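Local coordinates for protein putative fimbrium tip subunit Fim1F (Parabacteroides distasonis, PDB 3R4R) that is a putative component of the tip of fimbriae, cell-surface filaments that mediate cell adhesion and biofilm formation, at residues L18-G23 and L42-C47; V143-S148 and S164-S169. All coordinates share one frame; numbering follows the deposited sequence.

Contact 1 (L18-G23 and L42-C47)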
ATOM      1  N   LEU A  18     -17.451   3.394 -10.717  1.00 59.55           N
ATOM      2  CA  LEU A  18     -16.048   3.256 -10.335  1.00 57.55           C
ATOM      3  C   LEU A  18     -15.659   1.793 -10.116  1.00 60.83           C
ATOM      4  O   LEU A  18     -16.372   1.069  -9.420  1.00 61.68           O
ATOM      5  CB  LEU A  18     -15.849   4.055  -9.030  1.00 55.26           C
ATOM      6  CG  LEU A  18     -14.531   4.825  -8.835  1.00 58.48           C
ATOM      7  CD1 LEU A  18     -14.528   6.110  -9.652  1.00 58.84           C
ATOM      8  CD2 LEU A  18     -14.365   5.242  -7.389  1.00 59.05           C
ATOM      9  N   VAL A  19     -14.528   1.353 -10.697  1.00 55.68           N
ATOM     10  CA  VAL A  19     -14.034  -0.021 -10.521  1.00 54.46           C
ATOM     11  C   VAL A  19     -12.642   0.042  -9.855  1.00 53.03           C
ATOM     12  O   VAL A  19     -11.727   0.614 -10.442  1.00 52.18           O
ATOM     13  CB  VAL A  19     -14.011  -0.825 -11.846  1.00 61.49           C
ATOM     14  CG1 VAL A  19     -13.336  -2.186 -11.667  1.00 60.47           C
ATOM     15  CG2 VAL A  19     -15.420  -1.005 -12.403  1.00 65.09           C
ATOM     16  N   LEU A  20     -12.502  -0.530  -8.628  1.00 44.97           N
ATOM     17  CA  LEU A  20     -11.245  -0.526  -7.872  1.00 41.41           C
ATOM     18  C   LEU A  20     -10.578  -1.890  -7.979  1.00 48.01           C
ATOM     19  O   LEU A  20     -11.082  -2.866  -7.414  1.00 45.59           O
ATOM     20  CB  LEU A  20     -11.453  -0.150  -6.378  1.00 38.67           C
ATOM     21  CG  LEU A  20     -12.347   1.042  -5.999  1.00 44.04           C
ATOM     22  CD1 LEU A  20     -12.496   1.136  -4.498  1.00 41.75           C
ATOM     23  CD2 LEU A  20     -11.848   2.369  -6.581  1.00 45.77           C
ATOM     24  N   LEU A  21      -9.450  -1.964  -8.711  1.00 48.57           N
ATOM     25  CA  LEU A  21      -8.718  -3.209  -8.914  1.00 49.70           C
ATOM     26  C   LEU A  21      -7.508  -3.233  -8.004  1.00 55.77           C
ATOM     27  O   LEU A  21      -6.649  -2.354  -8.053  1.00 53.62           O
ATOM     28  CB  LEU A  21      -8.317  -3.429 -10.378  1.00 52.05           C
ATOM     29  CG  LEU A  21      -9.451  -3.656 -11.371  1.00 59.62           C
ATOM     30  CD1 LEU A  21      -8.931  -3.693 -12.786  1.00 63.09           C
ATOM     31  CD2 LEU A  21     -10.200  -4.940 -11.083  1.00 61.86           C
ATOM     32  N   THR A  22      -7.558  -4.191  -7.083  1.00 56.72           N
ATOM     33  CA  THR A  22      -6.590  -4.506  -6.039  1.00 56.82           C
ATOM     34  C   THR A  22      -5.490  -5.441  -6.578  1.00 65.83           C
ATOM     35  O   THR A  22      -4.337  -5.334  -6.149  1.00 65.77           O
ATOM     36  CB  THR A  22      -7.320  -5.153  -4.836  1.00 65.20           C
ATOM     37  OG1 THR A  22      -8.180  -6.206  -5.306  1.00 69.86           O
ATOM     38  CG2 THR A  22      -8.142  -4.162  -4.061  1.00 58.12           C
ATOM     39  N   GLY A  23      -5.855  -6.328  -7.509  1.00 65.20           N
ATOM     40  CA  GLY A  23      -4.920  -7.269  -8.104  1.00 66.96           C
ATOM     41  C   GLY A  23      -5.227  -7.682  -9.530  1.00 76.11           C
ATOM     42  O   GLY A  23      -6.377  -8.002  -9.863  1.00 74.92           O
ATOM     43  N   LEU A  42      -6.012  -8.238   0.009  1.00 36.25           N
ATOM     44  CA  LEU A  42      -6.742  -7.649  -1.113  1.00 35.90           C
ATOM     45  C   LEU A  42      -7.999  -6.939  -0.642  1.00 40.33           C
ATOM     46  O   LEU A  42      -8.652  -6.269  -1.446  1.00 41.61           O
ATOM     47  CB  LEU A  42      -7.125  -8.723  -2.153  1.00 37.11           C
ATOM     48  CG  LEU A  42      -6.020  -9.349  -2.987  1.00 42.66           C
ATOM     49  CD1 LEU A  42      -6.499 -10.646  -3.662  1.00 44.12           C
ATOM     50  CD2 LEU A  42      -5.459  -8.370  -4.006  1.00 43.69           C
ATOM     51  N   THR A  43      -8.361  -7.110   0.639  1.00 36.84           N
ATOM     52  CA  THR A  43      -9.596  -6.567   1.221  1.00 36.64           C
ATOM     53  C   THR A  43      -9.520  -5.070   1.392  1.00 39.17           C
ATOM     54  O   THR A  43      -8.510  -4.528   1.846  1.00 38.61           O
ATOM     55  CB  THR A  43      -9.898  -7.225   2.589  1.00 35.78           C
ATOM     56  OG1 THR A  43     -10.091  -8.605   2.362  1.00 42.55           O
ATOM     57  CG2 THR A  43     -11.158  -6.691   3.263  1.00 31.61           C
ATOM     58  N   ILE A  44     -10.633  -4.421   1.054  1.00 35.78           N
ATOM     59  CA  ILE A  44     -10.900  -3.017   1.259  1.00 34.28           C
ATOM     60  C   ILE A  44     -12.125  -2.959   2.170  1.00 39.22           C
ATOM     61  O   ILE A  44     -13.188  -3.466   1.796  1.00 40.26           O
ATOM     62  CB  ILE A  44     -11.057  -2.243  -0.067  1.00 38.02           C
ATOM     63  CG1 ILE A  44      -9.784  -2.333  -0.901  1.00 38.28           C
ATOM     64  CG2 ILE A  44     -11.461  -0.765   0.195  1.00 37.64           C
ATOM     65  CD1 ILE A  44      -9.929  -1.780  -2.290  1.00 46.16           C
ATOM     66  N   GLN A  45     -11.957  -2.383   3.382  1.00 34.96           N
ATOM     67  CA  GLN A  45     -13.027  -2.271   4.365  1.00 34.41           C
ATOM     68  C   GLN A  45     -13.672  -0.899   4.285  1.00 40.43           C
ATOM     69  O   GLN A  45     -14.824  -0.752   4.670  1.00 45.06           O
ATOM     70  CB  GLN A  45     -12.501  -2.533   5.778  1.00 34.26           C
ATOM     71  CG  GLN A  45     -11.980  -3.950   5.994  1.00 47.08           C
ATOM     72  CD  GLN A  45     -11.677  -4.233   7.443  1.00 69.67           C
ATOM     73  OE1 GLN A  45     -12.524  -4.098   8.327  1.00 72.12           O
ATOM     74  NE2 GLN A  45     -10.493  -4.747   7.705  1.00 61.25           N
ATOM     75  N   ASN A  46     -12.948   0.094   3.758  1.00 33.30           N
ATOM     76  CA  ASN A  46     -13.378   1.488   3.620  1.00 32.37           C
ATOM     77  C   ASN A  46     -12.472   2.232   2.639  1.00 34.12           C
ATOM     78  O   ASN A  46     -11.348   1.804   2.415  1.00 35.02           O
ATOM     79  CB  ASN A  46     -13.369   2.189   4.995  1.00 32.30           C
ATOM     80  CG  ASN A  46     -12.008   2.306   5.651  1.00 43.17           C
ATOM     81  OD1 ASN A  46     -11.128   3.048   5.204  1.00 39.90           O
ATOM     82  ND2 ASN A  46     -11.838   1.662   6.785  1.00 32.30           N
ATOM     83  N   CYS A  47     -12.934   3.330   2.070  1.00 32.09           N
ATOM     84  CA  CYS A  47     -12.119   4.139   1.168  1.00 32.62           C
ATOM     85  C   CYS A  47     -12.640   5.568   1.130  1.00 34.78           C
ATOM     86  O   CYS A  47     -13.776   5.852   1.502  1.00 37.08           O
ATOM     87  CB  CYS A  47     -12.047   3.550  -0.248  1.00 35.55           C
ATOM     88  SG  CYS A  47     -13.626   3.505  -1.144  1.00 43.02           S
TER

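Contact 2 (V143-S148 and S164-S169). With EDO (1,2-ethanediol), chain E; EDO (1,2-ethanediol), chain I.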
ATOM      1  N   VAL A 143      -3.450  -0.171   3.698  1.00 29.45           N
ATOM      2  CA  VAL A 143      -3.799   0.988   2.899  1.00 28.32           C
ATOM      3  C   VAL A 143      -3.322   0.767   1.455  1.00 34.35           C
ATOM      4  O   VAL A 143      -2.180   0.342   1.214  1.00 34.08           O
ATOM      5  CB  VAL A 143      -3.230   2.318   3.505  1.00 30.00           C
ATOM      6  CG1 VAL A 143      -3.472   3.513   2.589  1.00 29.39           C
ATOM      7  CG2 VAL A 143      -3.821   2.586   4.889  1.00 28.51           C
ATOM      8  N   LYS A 144      -4.237   1.081   0.503  1.00 29.34           N
ATOM      9  CA  LYS A 144      -4.021   1.039  -0.947  1.00 28.54           C
ATOM     10  C   LYS A 144      -4.369   2.402  -1.539  1.00 32.83           C
ATOM     11  O   LYS A 144      -5.238   3.093  -1.006  1.00 30.49           O
ATOM     12  CB  LYS A 144      -4.825  -0.081  -1.632  1.00 31.76           C
ATOM     13  CG  LYS A 144      -4.578  -1.502  -1.119  1.00 37.88           C
ATOM     14  CD  LYS A 144      -5.853  -2.049  -0.482  1.00 44.48           C
ATOM     15  CE  LYS A 144      -5.755  -3.496  -0.023  1.00 40.95           C
ATOM     16  NZ  LYS A 144      -4.837  -3.682   1.138  1.00 30.53           N
ATOM     17  N   ILE A 145      -3.662   2.826  -2.595  1.00 31.41           N
ATOM     18  CA  ILE A 145      -3.927   4.134  -3.210  1.00 32.54           C
ATOM     19  C   ILE A 145      -3.860   3.995  -4.758  1.00 38.72           C
ATOM     20  O   ILE A 145      -3.105   3.191  -5.276  1.00 38.56           O
ATOM     21  CB  ILE A 145      -2.959   5.266  -2.690  1.00 35.00           C
ATOM     22  CG1 ILE A 145      -1.469   4.969  -3.041  1.00 35.53           C
ATOM     23  CG2 ILE A 145      -3.130   5.551  -1.174  1.00 32.67           C
ATOM     24  CD1 ILE A 145      -0.532   6.139  -2.790  1.00 30.69           C
ATOM     25  N   GLY A 146      -4.661   4.785  -5.460  1.00 37.19           N
ATOM     26  CA  GLY A 146      -4.698   4.788  -6.918  1.00 39.09           C
ATOM     27  C   GLY A 146      -5.222   6.086  -7.491  1.00 42.16           C
ATOM     28  O   GLY A 146      -5.940   6.808  -6.808  1.00 40.43           O
ATOM     29  N   LYS A 147      -4.879   6.386  -8.759  1.00 43.07           N
ATOM     30  CA  LYS A 147      -5.350   7.600  -9.453  1.00 45.70           C
ATOM     31  C   LYS A 147      -5.626   7.312 -10.947  1.00 52.68           C
ATOM     32  O   LYS A 147      -4.831   6.638 -11.606  1.00 52.67           O
ATOM     33  CB  LYS A 147      -4.342   8.759  -9.320  1.00 47.98           C
ATOM     34  CG  LYS A 147      -4.935  10.135  -9.638  1.00 55.56           C
ATOM     35  CD  LYS A 147      -3.944  11.310  -9.483  1.00 65.53           C
ATOM     36  CE  LYS A 147      -2.935  11.516 -10.603  1.00 88.28           C
ATOM     37  NZ  LYS A 147      -2.011  10.364 -10.812  1.00106.03           N
ATOM     38  N   SER A 148      -6.755   7.837 -11.471  1.00 51.36           N
ATOM     39  CA  SER A 148      -7.131   7.680 -12.882  1.00 54.38           C
ATOM     40  C   SER A 148      -7.743   8.969 -13.442  1.00 58.92           C
ATOM     41  O   SER A 148      -8.451   9.684 -12.738  1.00 54.89           O
ATOM     42  CB  SER A 148      -8.108   6.523 -13.070  1.00 58.75           C
ATOM     43  OG  SER A 148      -7.519   5.290 -12.693  1.00 72.84           O
ATOM     44  N   SER A 164      -6.666   1.513 -10.701  1.00 48.19           N
ATOM     45  CA  SER A 164      -5.753   0.459 -10.269  1.00 47.99           C
ATOM     46  C   SER A 164      -5.061   0.894  -8.992  1.00 48.76           C
ATOM     47  O   SER A 164      -4.325   1.872  -8.989  1.00 49.32           O
ATOM     48  CB  SER A 164      -4.746   0.110 -11.358  1.00 54.41           C
ATOM     49  OG  SER A 164      -5.432  -0.421 -12.478  1.00 66.99           O
ATOM     50  N   LEU A 165      -5.348   0.187  -7.901  1.00 43.68           N
ATOM     51  CA  LEU A 165      -4.807   0.479  -6.572  1.00 41.10           C
ATOM     52  C   LEU A 165      -3.546  -0.302  -6.289  1.00 44.61           C
ATOM     53  O   LEU A 165      -3.464  -1.494  -6.603  1.00 46.76           O
ATOM     54  CB  LEU A 165      -5.834   0.156  -5.472  1.00 39.08           C
ATOM     55  CG  LEU A 165      -7.178   0.863  -5.533  1.00 42.55           C
ATOM     56  CD1 LEU A 165      -8.119   0.257  -4.546  1.00 41.81           C
ATOM     57  CD2 LEU A 165      -7.058   2.348  -5.303  1.00 42.24           C
ATOM     58  N   ILE A 166      -2.564   0.361  -5.694  1.00 39.25           N
ATOM     59  CA  ILE A 166      -1.334  -0.311  -5.270  1.00 38.16           C
ATOM     60  C   ILE A 166      -1.347  -0.384  -3.762  1.00 41.25           C
ATOM     61  O   ILE A 166      -1.943   0.462  -3.101  1.00 41.72           O
ATOM     62  CB  ILE A 166       0.001   0.325  -5.784  1.00 41.55           C
ATOM     63  CG1 ILE A 166       0.254   1.745  -5.156  1.00 40.71           C
ATOM     64  CG2 ILE A 166       0.080   0.315  -7.305  1.00 43.21           C
ATOM     65  CD1 ILE A 166       1.689   2.190  -5.110  1.00 46.73           C
ATOM     66  N   GLN A 167      -0.615  -1.336  -3.240  1.00 35.85           N
ATOM     67  CA  GLN A 167      -0.322  -1.566  -1.841  1.00 33.74           C
ATOM     68  C   GLN A 167       0.690  -0.502  -1.401  1.00 37.57           C
ATOM     69  O   GLN A 167       1.748  -0.397  -2.014  1.00 39.40           O
ATOM     70  CB  GLN A 167       0.221  -3.006  -1.767  1.00 35.71           C
ATOM     71  CG  GLN A 167      -0.212  -3.825  -0.593  1.00 39.06           C
ATOM     72  CD  GLN A 167      -1.641  -4.178  -0.571  1.00 47.75           C
ATOM     73  OE1 GLN A 167      -2.361  -3.745   0.319  1.00 43.43           O
ATOM     74  NE2 GLN A 167      -2.057  -5.047  -1.483  1.00 45.80           N
ATOM     75  N   LEU A 168       0.342   0.360  -0.433  1.00 33.50           N
ATOM     76  CA  LEU A 168       1.213   1.448   0.023  1.00 33.39           C
ATOM     77  C   LEU A 168       2.353   0.904   0.926  1.00 36.72           C
ATOM     78  O   LEU A 168       3.361   1.552   1.106  1.00 35.97           O
ATOM     79  CB  LEU A 168       0.384   2.521   0.776  1.00 32.26           C
ATOM     80  CG  LEU A 168       1.045   3.846   1.122  1.00 33.42           C
ATOM     81  CD1 LEU A 168       1.629   4.522  -0.128  1.00 35.47           C
ATOM     82  CD2 LEU A 168       0.088   4.731   1.810  1.00 31.61           C
ATOM     83  N   SER A 169       2.197  -0.291   1.436  1.00 35.94           N
ATOM     84  CA  SER A 169       3.200  -0.966   2.239  1.00 35.19           C
ATOM     85  C   SER A 169       3.920  -2.026   1.435  1.00 38.00           C
ATOM     86  O   SER A 169       3.447  -2.440   0.374  1.00 35.80           O
ATOM     87  CB  SER A 169       2.555  -1.607   3.468  1.00 36.60           C
ATOM     88  OG  SER A 169       1.641  -2.621   3.095  1.00 45.83           O
TER
HETATM   89  C1  EDO E 321       2.642  -5.731  -1.109  1.00 55.00           C
HETATM   90  O1  EDO E 321       2.110  -5.576   0.222  1.00 56.01           O
HETATM   91  C2  EDO E 321       2.072  -7.013  -1.725  1.00 57.03           C
HETATM   92  O2  EDO E 321       2.149  -6.952  -3.159  1.00 66.06           O
HETATM   93  C1  EDO I 326       1.152  11.805 -10.727  1.00 77.22           C
HETATM   94  O1  EDO I 326       0.327  11.341  -9.655  1.00 78.12           O
HETATM   95  C2  EDO I 326       0.531  13.053 -11.350  1.00 75.41           C
HETATM   96  O2  EDO I 326       1.356  13.499 -12.436  1.00 77.23           O
HETATM   97  O   HOH W   1      -0.728  -1.859   1.718  1.00 39.64           O
HETATM   98  O   HOH W   2      -5.219   3.902 -11.941  1.00 39.29           O
HETATM   99  O   HOH W   3      -3.052   4.307  -9.781  1.00 52.05           O

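Contact 1 (L18-G23 and L42-C47)
T22 presents its methyl group to two partners at once: CG2 stands 3.4 Å from the carbonyl O of L42 and 3.5 Å from CD1 of I44. Its chi1 of 49° sets OG1 between the backbone N and the carbonyl carbon and turns CG2 to the side of the backbone N, facing I44. The hydroxyl meets L42 differently, with OG1 lying 3.7 Å from the methyl CD2, while a weak hydrogen bond to S79 O supplies its polar partner. L42 reaches in with that one branch, which also packs 4.1 Å from the backbone N of G23. A glycine in place of T22 would probably open a gap between CD1 of I44 and the L42 carbonyl and leave the CD2 branch of L42 freer to turn. The chain turns a corner at T22, and the contact joins strand 12-21, flanked by strands 78-90 and 161-179, to the irregular run leading into strand 46-52, consistent with one of the transthyretin-like beta domains of this FimA/Mfa1-family protein. No hydrogen bond links the two segments. Farther along, L20 CD1 approaches both I44 and C47 in long apolar contacts, 4.5 Å from CD1 of the isoleucine and 4.3 Å from SG of the cysteine. L83 from strand 78-90, V102 and A104 from strand 96-104, and L165 from strand 161-179 close round these buried side chains.

Contact 2 (V143-S148 and S164-S169)
The chain of K144 bends at chi2 (115°) and again at chi4 (68°), and that of Q167 bends at chi2 (68°), so the two run side by side and NZ of K144 meets OE1 of Q167. The bond is short, 2.6 Å, and lies in the plane of the amide on a lone pair of OE1. Further bonds from NZ to the carbonyl oxygens of E41 and L142 hold the buried ammonium group. A water donates to OE1 and to V143 O and accepts from S169 OG, tying the amide to the V143 carbonyl and the S169 hydroxyl. I145 and I166 form a hydrogen-bonded antiparallel pair: I166 N gives to I145 O at 2.9 Å, and I145 N gives to I166 O at 3.0 Å. Beyond this pair L168 N binds V143 O at 3.0 Å. L168 uses both methyls, CD1 against I145 CD1 and CD2 against V143 CG1, each at 3.8 Å. L165 lays CD2 3.4 Å from the N of G146, which, lacking a CB, lets this methyl and S164 O come so close. Toward S164 two waters take over from direct backbone bonds, one bridging K147 O to S164 N, the other K147 N to S164 O. The whole is an antiparallel beta hairpin of strands 144-152 and 161-179, consistent with a transthyretin-like fold.

How the contacts relate
Strand 161-179 connects the two contacts: it runs parallel to strand 12-21 of contact 1 and antiparallel to strand 144-152 of contact 2, and L21 O probably accepts a hydrogen bond from L165 N, 2.9 Å away. L165 also packs on L20 and I44, so its side chain serves both interfaces. Contact 2 is the more buried and lies nearer the centre of the chain, where backbone pairing, a lysine-amide bond, waters and the apolar packing of V143, I145 and L168 do the work. Contact 1, partly buried, brings a strand against an irregular segment mainly through apolar side-chain contacts. The T43 carbonyl packs near K144 CE where they adjoin.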